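Local coordinates for protein Pgp2 (Campylobacter jejuni subsp. jejuni, PDB 6XJ7) that probably trims cell-wall peptidoglycan as an L,D-carboxypeptidase and directs helical cell shape, with a pocket on its accessory NTF2 domain binding peptidoglycan, at residues 36-41 / 164-169; 80-85 / 248-253; 235-240 / 262-267. The protein carries 1 engineered substitution. All coordinates share one frame; numbering follows the deposited sequence.

How the contacts relate
Along the chain the segments come as 36-41, 80-85, 164-169, 235-240, 248-253 and 262-267. Contacts 1 and 2, their centres 9 Å apart, meet on the mixed sheet of the catalytic domain: strand 161-167 lies between 33-39, its partner in contact 1, and 83-86, the edge strand used by contact 2. Contact 3 lies in the NTF2-like sheet, about 35 Å from contact 1 and 31 Å from contact 2, centre to centre. Yet 248-253 links strands 236-246 and 254-265, the hairpin that forms contact 3. One hairpin of the NTF2-like domain therefore rests its connecting loop on the catalytic sheet, while contact 3 pairs its strands at the far end.

Contact 1: 36-41 / 164-169; sequences VLTNKT and VMTEEK
The carboxamide of N39 and the carboxylate of E167 stand almost perpendicular, their planes 86° apart. N39 ND2 points one N-H at E167 OE1 (2.9 Å, 173° at the hydrogen) and the other at K169 O (3.0 Å). Both acceptors lie close to the amide plane, and D42 N occupies OD1, so the amide's rotation is fixed. Over one carboxylate face sits L37 CD1, 3.9 Å from E167 CD, while N39 ND2 reaches the OE1 end on the anti side, tilted out of the plane away from L37. OE2 is hydrogen-bonded by I172 N and salt-bridged to R173.

L37 CD1 also packs on M165 CG at 3.7 Å. Past the strands, a bend at chi3 (62°) brings K40 NZ to the syn lone pair of E168 OE1, a 2.7 Å salt bridge. T80 O and L68 O accept from the same ammonium, and G70 N binds E168 OE2. T41 OG1 donates to E168 O (2.6 Å).

Four backbone bonds join the segments, from M165 N to V36 O (2.8 Å) through K40 N to E167 O. With axes 4.6 Å apart, this is the parallel strand pair inside the mixed sheet of the YkuD catalytic domain.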
loop_
_atom_site.group_PDB
_atom_site.type_symbol
_atom_site.label_atom_id
_atom_site.label_comp_id
_atom_site.label_asym_id
_atom_site.label_seq_id
_atom_site.Cartn_x
_atom_site.Cartn_y
_atom_site.Cartn_z
ATOM N N VAL A 36 -2.084 -10.834 2.413
ATOM C CA VAL A 36 -3.437 -11.328 2.624
ATOM C C VAL A 36 -4.268 -10.767 1.484
ATOM O O VAL A 36 -4.608 -9.580 1.472
ATOM C CB VAL A 36 -3.999 -10.889 3.974
ATOM C CG1 VAL A 36 -5.402 -11.462 4.165
ATOM C CG2 VAL A 36 -3.063 -11.295 5.101
ATOM N N LEU A 37 -4.606 -11.619 0.538
ATOM C CA LEU A 37 -5.322 -11.201 -0.655
ATOM C C LEU A 37 -6.780 -11.611 -0.516
ATOM O O LEU A 37 -7.078 -12.806 -0.438
ATOM C CB LEU A 37 -4.714 -11.846 -1.888
ATOM C CG LEU A 37 -5.479 -11.555 -3.180
ATOM C CD1 LEU A 37 -5.461 -10.046 -3.499
ATOM C CD2 LEU A 37 -4.900 -12.355 -4.330
ATOM N N THR A 38 -7.672 -10.626 -0.472
ATOM C CA THR A 38 -9.111 -10.851 -0.393
ATOM C C THR A 38 -9.774 -10.313 -1.645
ATOM O O THR A 38 -9.472 -9.202 -2.077
ATOM C CB THR A 38 -9.712 -10.148 0.833
ATOM O OG1 THR A 38 -9.109 -10.653 2.028
ATOM C CG2 THR A 38 -11.228 -10.360 0.893
ATOM N N ASN A 39 -10.709 -11.081 -2.217
ATOM C CA ASN A 39 -11.517 -10.586 -3.318
ATOM C C ASN A 39 -12.956 -10.538 -2.836
ATOM O O ASN A 39 -13.518 -11.557 -2.426
ATOM C CB ASN A 39 -11.380 -11.442 -4.577
ATOM C CG ASN A 39 -12.143 -10.855 -5.725
ATOM O OD1 ASN A 39 -13.380 -10.922 -5.744
ATOM N ND2 ASN A 39 -11.433 -10.221 -6.666
ATOM N N LYS A 40 -13.512 -9.339 -2.821
ATOM C CA LYS A 40 -14.824 -9.122 -2.238
ATOM C C LYS A 40 -15.930 -9.758 -3.063
ATOM O O LYS A 40 -16.991 -10.068 -2.518
ATOM C CB LYS A 40 -15.072 -7.628 -2.101
ATOM C CG LYS A 40 -14.273 -6.972 -0.972
ATOM C CD LYS A 40 -14.424 -5.454 -0.996
ATOM C CE LYS A 40 -15.844 -5.016 -0.784
ATOM N NZ LYS A 40 -16.013 -3.515 -0.868
ATOM N N THR A 41 -15.712 -9.942 -4.369
ATOM C CA THR A 41 -16.731 -10.555 -5.209
ATOM C C THR A 41 -16.686 -12.075 -5.108
ATOM O O THR A 41 -17.729 -12.725 -4.989
ATOM C CB THR A 41 -16.567 -10.106 -6.666
ATOM O OG1 THR A 41 -16.779 -8.690 -6.769
ATOM C CG2 THR A 41 -17.611 -10.773 -7.570
ATOM N N VAL A 164 -2.085 -6.273 3.348
ATOM C CA VAL A 164 -3.480 -6.611 3.133
ATOM C C VAL A 164 -3.841 -6.029 1.783
ATOM O O VAL A 164 -3.682 -4.823 1.560
ATOM C CB VAL A 164 -4.393 -6.056 4.239
ATOM C CG1 VAL A 164 -5.844 -6.188 3.856
ATOM C CG2 VAL A 164 -4.145 -6.759 5.565
ATOM N N MET A 165 -4.263 -6.882 0.873
ATOM C CA MET A 165 -4.568 -6.462 -0.495
ATOM C C MET A 165 -5.993 -6.899 -0.743
ATOM O O MET A 165 -6.250 -8.104 -0.790
ATOM C CB MET A 165 -3.618 -7.120 -1.484
ATOM C CG MET A 165 -3.866 -6.710 -2.915
ATOM S SD MET A 165 -2.589 -7.398 -3.945
ATOM C CE MET A 165 -3.320 -7.177 -5.549
ATOM N N THR A 166 -6.913 -5.945 -0.843
ATOM C CA THR A 166 -8.334 -6.256 -0.984
ATOM C C THR A 166 -8.844 -5.720 -2.314
ATOM O O THR A 166 -8.812 -4.503 -2.562
ATOM C CB THR A 166 -9.160 -5.694 0.179
ATOM O OG1 THR A 166 -8.652 -6.220 1.413
ATOM C CG2 THR A 166 -10.639 -6.104 0.055
ATOM N N GLU A 167 -9.268 -6.643 -3.162
ATOM C CA GLU A 167 -9.873 -6.380 -4.457
ATOM C C GLU A 167 -11.385 -6.282 -4.320
ATOM O O GLU A 167 -11.988 -6.898 -3.446
ATOM C CB GLU A 167 -9.557 -7.510 -5.427
ATOM C CG GLU A 167 -8.095 -7.681 -5.696
ATOM C CD GLU A 167 -7.772 -8.938 -6.472
ATOM O OE1 GLU A 167 -8.545 -9.935 -6.374
ATOM O OE2 GLU A 167 -6.733 -8.922 -7.164
ATOM N N GLU A 168 -11.996 -5.485 -5.191
ATOM C CA GLU A 168 -13.447 -5.422 -5.233
ATOM C C GLU A 168 -14.004 -6.543 -6.099
ATOM O O GLU A 168 -14.824 -7.353 -5.648
ATOM C CB GLU A 168 -13.879 -4.066 -5.773
ATOM C CG GLU A 168 -15.411 -3.879 -5.930
ATOM C CD GLU A 168 -16.119 -3.625 -4.615
ATOM O OE1 GLU A 168 -15.451 -3.529 -3.558
ATOM O OE2 GLU A 168 -17.355 -3.519 -4.627
ATOM N N LYS A 169 -13.595 -6.573 -7.367
ATOM C CA LYS A 169 -14.041 -7.605 -8.292
ATOM C C LYS A 169 -12.903 -8.026 -9.192
ATOM O O LYS A 169 -12.550 -9.201 -9.246
ATOM C CB LYS A 169 -15.205 -7.095 -9.127
ATOM C CG LYS A 169 -15.650 -8.050 -10.237
ATOM C CD LYS A 169 -16.890 -7.518 -10.951
ATOM C CE LYS A 169 -17.463 -8.544 -11.937
ATOM N NZ LYS A 169 -16.477 -8.847 -13.000
HETATM O O HOH W 1 -7.229 -8.727 2.147
#

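Contact 2: 80-85 / 248-253; sequences TPVGFY and PNLENE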
loop_
_atom_site.group_PDB
_atom_site.type_symbol
_atom_site.label_atom_id
_atom_site.label_comp_id
_atom_site.label_asym_id
_atom_site.label_seq_id
_atom_site.Cartn_x
_atom_site.Cartn_y
_atom_site.Cartn_z
ATOM N N THR A 80 -16.314 -2.908 3.049
ATOM C CA THR A 80 -14.952 -3.347 3.252
ATOM C C THR A 80 -14.055 -2.562 2.312
ATOM O O THR A 80 -14.323 -2.530 1.103
ATOM C CB THR A 80 -14.799 -4.832 2.967
ATOM O OG1 THR A 80 -15.515 -5.588 3.953
ATOM C CG2 THR A 80 -13.331 -5.233 2.965
ATOM N N PRO A 81 -13.004 -1.922 2.807
ATOM C CA PRO A 81 -12.190 -1.087 1.917
ATOM C C PRO A 81 -11.419 -1.899 0.893
ATOM O O PRO A 81 -10.995 -3.037 1.131
ATOM C CB PRO A 81 -11.251 -0.330 2.871
ATOM C CG PRO A 81 -11.293 -1.037 4.138
ATOM C CD PRO A 81 -12.610 -1.765 4.221
ATOM N N VAL A 82 -11.310 -1.290 -0.285
ATOM C CA VAL A 82 -10.537 -1.771 -1.412
ATOM C C VAL A 82 -9.220 -1.025 -1.408
ATOM O O VAL A 82 -9.195 0.200 -1.226
ATOM C CB VAL A 82 -11.284 -1.513 -2.726
ATOM C CG1 VAL A 82 -10.514 -2.072 -3.900
ATOM C CG2 VAL A 82 -12.673 -2.101 -2.622
ATOM N N GLY A 83 -8.141 -1.750 -1.597
ATOM C CA GLY A 83 -6.852 -1.096 -1.631
ATOM C C GLY A 83 -5.761 -1.928 -1.013
ATOM O O GLY A 83 -5.845 -3.158 -1.016
ATOM N N PHE A 84 -4.724 -1.259 -0.503
ATOM C CA PHE A 84 -3.548 -1.921 0.039
ATOM C C PHE A 84 -3.248 -1.351 1.420
ATOM O O PHE A 84 -3.089 -0.134 1.593
ATOM C CB PHE A 84 -2.334 -1.784 -0.885
ATOM C CG PHE A 84 -1.300 -2.876 -0.691
ATOM C CD1 PHE A 84 -1.345 -4.038 -1.441
ATOM C CD2 PHE A 84 -0.291 -2.732 0.244
ATOM C CE1 PHE A 84 -0.404 -5.013 -1.285
ATOM C CE2 PHE A 84 0.655 -3.727 0.423
ATOM C CZ PHE A 84 0.592 -4.871 -0.334
ATOM N N TYR A 85 -3.157 -2.256 2.387
ATOM C CA TYR A 85 -3.177 -1.974 3.804
ATOM C C TYR A 85 -2.132 -2.869 4.443
ATOM O O TYR A 85 -1.447 -3.627 3.758
ATOM C CB TYR A 85 -4.580 -2.215 4.392
ATOM C CG TYR A 85 -5.553 -1.237 3.830
ATOM C CD1 TYR A 85 -5.666 0.030 4.372
ATOM C CD2 TYR A 85 -6.294 -1.534 2.683
ATOM C CE1 TYR A 85 -6.506 0.975 3.825
ATOM C CE2 TYR A 85 -7.167 -0.604 2.142
ATOM C CZ TYR A 85 -7.261 0.655 2.697
ATOM O OH TYR A 85 -8.097 1.599 2.136
ATOM N N PRO A 248 -5.345 -2.027 -5.528
ATOM C CA PRO A 248 -6.667 -2.117 -6.156
ATOM C C PRO A 248 -7.477 -0.870 -5.843
ATOM O O PRO A 248 -7.397 -0.309 -4.747
ATOM C CB PRO A 248 -7.288 -3.381 -5.535
ATOM C CG PRO A 248 -6.098 -4.193 -5.034
ATOM C CD PRO A 248 -5.041 -3.191 -4.668
ATOM N N ASN A 249 -8.257 -0.436 -6.821
ATOM C CA ASN A 249 -9.060 0.754 -6.659
ATOM C C ASN A 249 -10.266 0.680 -7.587
ATOM O O ASN A 249 -10.323 -0.128 -8.519
ATOM C CB ASN A 249 -8.218 1.999 -6.950
ATOM C CG ASN A 249 -7.873 2.106 -8.401
ATOM O OD1 ASN A 249 -8.638 2.662 -9.179
ATOM N ND2 ASN A 249 -6.746 1.522 -8.792
ATOM N N LEU A 250 -11.230 1.556 -7.333
ATOM C CA LEU A 250 -12.411 1.660 -8.184
ATOM C C LEU A 250 -12.442 2.982 -8.946
ATOM O O LEU A 250 -13.502 3.411 -9.404
ATOM C CB LEU A 250 -13.668 1.459 -7.337
ATOM C CG LEU A 250 -13.695 0.074 -6.665
ATOM C CD1 LEU A 250 -14.813 -0.048 -5.651
ATOM C CD2 LEU A 250 -13.826 -0.998 -7.707
ATOM N N GLU A 251 -11.290 3.621 -9.118
ATOM C CA GLU A 251 -11.195 4.900 -9.814
ATOM C C GLU A 251 -10.758 4.738 -11.268
ATOM O O GLU A 251 -10.460 5.735 -11.925
ATOM C CB GLU A 251 -10.230 5.841 -9.077
ATOM C CG GLU A 251 -10.690 6.255 -7.670
ATOM C CD GLU A 251 -12.016 7.023 -7.672
ATOM O OE1 GLU A 251 -12.356 7.650 -8.705
ATOM O OE2 GLU A 251 -12.726 6.996 -6.638
ATOM N N ASN A 252 -10.719 3.506 -11.779
ATOM C CA ASN A 252 -10.182 3.202 -13.100
ATOM C C ASN A 252 -8.792 3.810 -13.270
ATOM O O ASN A 252 -8.468 4.400 -14.300
ATOM C CB ASN A 252 -11.128 3.677 -14.213
ATOM C CG ASN A 252 -10.906 2.928 -15.526
ATOM O OD1 ASN A 252 -10.735 1.706 -15.542
ATOM N ND2 ASN A 252 -10.910 3.662 -16.634
ATOM N N GLU A 253 -7.974 3.675 -12.240
ATOM C CA GLU A 253 -6.580 4.079 -12.272
ATOM C C GLU A 253 -5.712 2.856 -12.051
ATOM O O GLU A 253 -6.134 1.879 -11.426
ATOM C CB GLU A 253 -6.264 5.106 -11.198
ATOM C CG GLU A 253 -7.108 6.328 -11.245
ATOM C CD GLU A 253 -6.614 7.315 -12.254
ATOM O OE1 GLU A 253 -5.810 6.912 -13.124
ATOM O OE2 GLU A 253 -7.013 8.494 -12.175
HETATM O O HOH W 2 -8.795 2.051 -3.577
#
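This is a domain junction: V82 and G83, where the polypeptide enters edge strand 83-86 of the catalytic sheet, meet P248 and L250 in the loop between strands 236-246 and 254-265 of the NTF2-like region. No direct hydrogen bond crosses it, and the evidence for contact is packing.

V82 and P248 carry the contact. V82 CG1, anti to the backbone N (chi1 -177°), lies 3.8 Å from P248 CB and also approaches the P248 carbonyl. The other methyl, CG2, reaches L250 CD1 more loosely, at 4.2 Å. Next to it the backbones come together: G83 CA makes a C-H...O contact with P248 O at 3.3 Å, and P248 CD rests 3.7 Å from G83 O. G83 has phi 144° and psi -153°, a conformation in which a beta carbon would press on the preceding carbonyl oxygen. Water 2 can donate to the carbonyls of V82 and P248, though not certainly to both at once, since other acceptors compete for it. M165 of strand 161-167 also packs on P248, extending the contact to the neighbouring strand.

The loop is braced by its own hydrogen bonds. N249 OD1 takes E251 N (2.8 Å) and E253 N (3.3 Å), both in its carbonyl plane on lone pairs. N249 ND2 gives a hydrogen to E253 O at 2.7 Å, from above that carbonyl's plane, and another to Y247 O. One side-chain amide thus ties the loop to itself, and the OD1 to E251 N bond defines an Asx turn within the connection of a beta hairpin.

Contact 3: 235-240 / 262-267; sequences KKIKFS and EDYYTK
K236 and Y265 form an antiparallel hydrogen-bonded pair: K236 N gives to Y265 O at 2.9 Å, and Y265 N returns a bond to K236 O at 2.8 Å. Two residues along, K238 and D263 repeat the exchange, with K238 N only 2.7 Å from D263 O. I237-Y264 and F239-E262 are the intervening non-hydrogen-bonded pairs, where C-H...O contacts take over, such as I237 CA to D263 O. Axes 4.7 Å apart, running at 171° to each other, agree with this register.

Carbon packing gathers on the face of I237, F239, E262 and Y264. With CG anti to the backbone N (chi1 177°), the Y264 ring lies alongside I237 and points the same way, I237 CG1 being 3.8 Å from Y264 CD1. The ring of Y264 also stacks on F271 of the next strand. F239 CE1 meets the aliphatic CG of E262 at 3.8 Å, the ring and carboxylate planes turned by 39°. Helix 176-194 covers this face through W193, T194 and K190.

Polar groups and waters complete the contact. Extended beyond CG, K235 passes obliquely by the Y264 hydroxyl, CD to OH 3.7 Å, and water 3 links K235 NZ to Y264 OH. The ammonium bonds S196 OG and W193 O as well and makes a cation-pi contact with F229. Water 4 donates to both K236 O and D263 O, adding to their backbone bonds. K236, K238 and Y265 project from the opposite, more exposed face.

Such a hairpin in an antiparallel sheet, packed on helix 176-194, is consistent with the NTF2-like fold assigned to this region.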
loop_
_atom_site.group_PDB
_atom_site.type_symbol
_atom_site.label_atom_id
_atom_site.label_comp_id
_atom_site.label_asym_id
_atom_site.label_seq_id
_atom_site.Cartn_x
_atom_site.Cartn_y
_atom_site.Cartn_z
ATOM N N LYS A 235 21.893 18.400 -0.332
ATOM C CA LYS A 235 21.104 17.336 0.273
ATOM C C LYS A 235 21.736 16.008 -0.077
ATOM O O LYS A 235 22.282 15.839 -1.160
ATOM C CB LYS A 235 19.645 17.337 -0.224
ATOM C CG LYS A 235 18.893 18.577 0.138
ATOM C CD LYS A 235 17.595 18.728 -0.673
ATOM C CE LYS A 235 17.062 20.152 -0.565
ATOM N NZ LYS A 235 15.812 20.347 -1.313
ATOM N N LYS A 236 21.617 15.048 0.834
ATOM C CA LYS A 236 21.910 13.660 0.521
ATOM C C LYS A 236 20.726 12.842 1.003
ATOM O O LYS A 236 20.353 12.931 2.180
ATOM C CB LYS A 236 23.199 13.169 1.187
ATOM C CG LYS A 236 24.388 14.073 0.926
ATOM C CD LYS A 236 24.814 14.052 -0.536
ATOM C CE LYS A 236 25.962 15.032 -0.796
ATOM N NZ LYS A 236 26.489 14.880 -2.175
ATOM N N ILE A 237 20.123 12.083 0.092
ATOM C CA ILE A 237 18.880 11.370 0.372
ATOM C C ILE A 237 19.053 9.936 -0.053
ATOM O O ILE A 237 19.489 9.673 -1.174
ATOM C CB ILE A 237 17.672 11.984 -0.358
ATOM C CG1 ILE A 237 17.674 13.497 -0.146
ATOM C CG2 ILE A 237 16.369 11.350 0.184
ATOM C CD1 ILE A 237 16.545 14.202 -0.836
ATOM N N LYS A 238 18.708 9.015 0.837
ATOM C CA LYS A 238 18.820 7.590 0.584
ATOM C C LYS A 238 17.454 6.956 0.795
ATOM O O LYS A 238 16.776 7.242 1.780
ATOM C CB LYS A 238 19.870 6.933 1.498
ATOM C CG LYS A 238 21.291 7.414 1.218
ATOM C CD LYS A 238 21.785 6.879 -0.113
ATOM C CE LYS A 238 23.298 7.017 -0.264
ATOM N NZ LYS A 238 23.786 6.384 -1.530
ATOM N N PHE A 239 17.044 6.140 -0.169
ATOM C CA PHE A 239 15.855 5.327 -0.097
ATOM C C PHE A 239 16.302 3.892 0.086
ATOM O O PHE A 239 17.270 3.455 -0.541
ATOM C CB PHE A 239 15.027 5.396 -1.376
ATOM C CG PHE A 239 14.415 6.742 -1.667
ATOM C CD1 PHE A 239 14.394 7.751 -0.716
ATOM C CD2 PHE A 239 13.806 6.967 -2.892
ATOM C CE1 PHE A 239 13.814 8.962 -0.979
ATOM C CE2 PHE A 239 13.227 8.183 -3.166
ATOM C CZ PHE A 239 13.226 9.191 -2.203
ATOM N N SER A 240 15.595 3.156 0.926
ATOM C CA SER A 240 15.925 1.757 1.117
ATOM C C SER A 240 14.654 1.020 1.506
ATOM O O SER A 240 13.602 1.623 1.715
ATOM C CB SER A 240 17.022 1.588 2.180
ATOM O OG SER A 240 16.581 2.071 3.434
ATOM N N GLU A 262 13.311 6.282 4.250
ATOM C CA GLU A 262 13.856 7.542 3.776
ATOM C C GLU A 262 14.900 8.027 4.770
ATOM O O GLU A 262 14.641 8.064 5.976
ATOM C CB GLU A 262 12.719 8.549 3.665
ATOM C CG GLU A 262 12.756 9.542 2.611
ATOM C CD GLU A 262 11.406 10.196 2.494
ATOM O OE1 GLU A 262 10.751 10.036 1.431
ATOM O OE2 GLU A 262 10.981 10.818 3.499
ATOM N N ASP A 263 16.068 8.387 4.260
ATOM C CA ASP A 263 17.182 8.856 5.062
ATOM C C ASP A 263 17.697 10.134 4.415
ATOM O O ASP A 263 18.236 10.091 3.308
ATOM C CB ASP A 263 18.262 7.793 5.125
ATOM C CG ASP A 263 19.248 8.048 6.213
ATOM O OD1 ASP A 263 19.451 9.230 6.571
ATOM O OD2 ASP A 263 19.797 7.058 6.706
ATOM N N TYR A 264 17.535 11.254 5.111
ATOM C CA TYR A 264 17.686 12.594 4.558
ATOM C C TYR A 264 18.709 13.346 5.392
ATOM O O TYR A 264 18.566 13.433 6.618
ATOM C CB TYR A 264 16.339 13.316 4.594
ATOM C CG TYR A 264 16.320 14.742 4.113
ATOM C CD1 TYR A 264 15.932 15.052 2.821
ATOM C CD2 TYR A 264 16.659 15.790 4.961
ATOM C CE1 TYR A 264 15.905 16.359 2.371
ATOM C CE2 TYR A 264 16.633 17.102 4.525
ATOM C CZ TYR A 264 16.253 17.387 3.232
ATOM O OH TYR A 264 16.221 18.695 2.795
ATOM N N TYR A 265 19.710 13.900 4.726
ATOM C CA TYR A 265 20.767 14.657 5.379
ATOM C C TYR A 265 20.920 16.016 4.708
ATOM O O TYR A 265 21.057 16.105 3.485
ATOM C CB TYR A 265 22.096 13.914 5.326
ATOM C CG TYR A 265 23.230 14.740 5.891
ATOM C CD1 TYR A 265 23.567 14.660 7.230
ATOM C CD2 TYR A 265 23.945 15.617 5.085
ATOM C CE1 TYR A 265 24.590 15.421 7.750
ATOM C CE2 TYR A 265 24.963 16.389 5.598
ATOM C CZ TYR A 265 25.286 16.285 6.931
ATOM O OH TYR A 265 26.314 17.054 7.453
ATOM N N THR A 266 20.859 17.063 5.517
ATOM C CA THR A 266 21.470 18.349 5.239
ATOM C C THR A 266 22.283 18.732 6.466
ATOM O O THR A 266 22.151 18.136 7.537
ATOM C CB THR A 266 20.453 19.450 4.945
ATOM O OG1 THR A 266 19.669 19.721 6.118
ATOM C CG2 THR A 266 19.541 19.066 3.794
ATOM N N LYS A 267 23.118 19.755 6.305
ATOM C CA LYS A 267 23.948 20.209 7.409
ATOM C C LYS A 267 23.122 20.496 8.658
ATOM O O LYS A 267 23.453 20.016 9.741
ATOM C CB LYS A 267 24.736 21.449 6.985
ATOM C CG LYS A 267 25.605 22.007 8.081
ATOM C CD LYS A 267 26.629 22.987 7.538
ATOM C CE LYS A 267 27.595 23.444 8.622
ATOM N NZ LYS A 267 26.908 24.266 9.661
HETATM O O HOH W 3 14.188 19.137 0.970
HETATM O O HOH W 4 21.220 10.510 3.709
#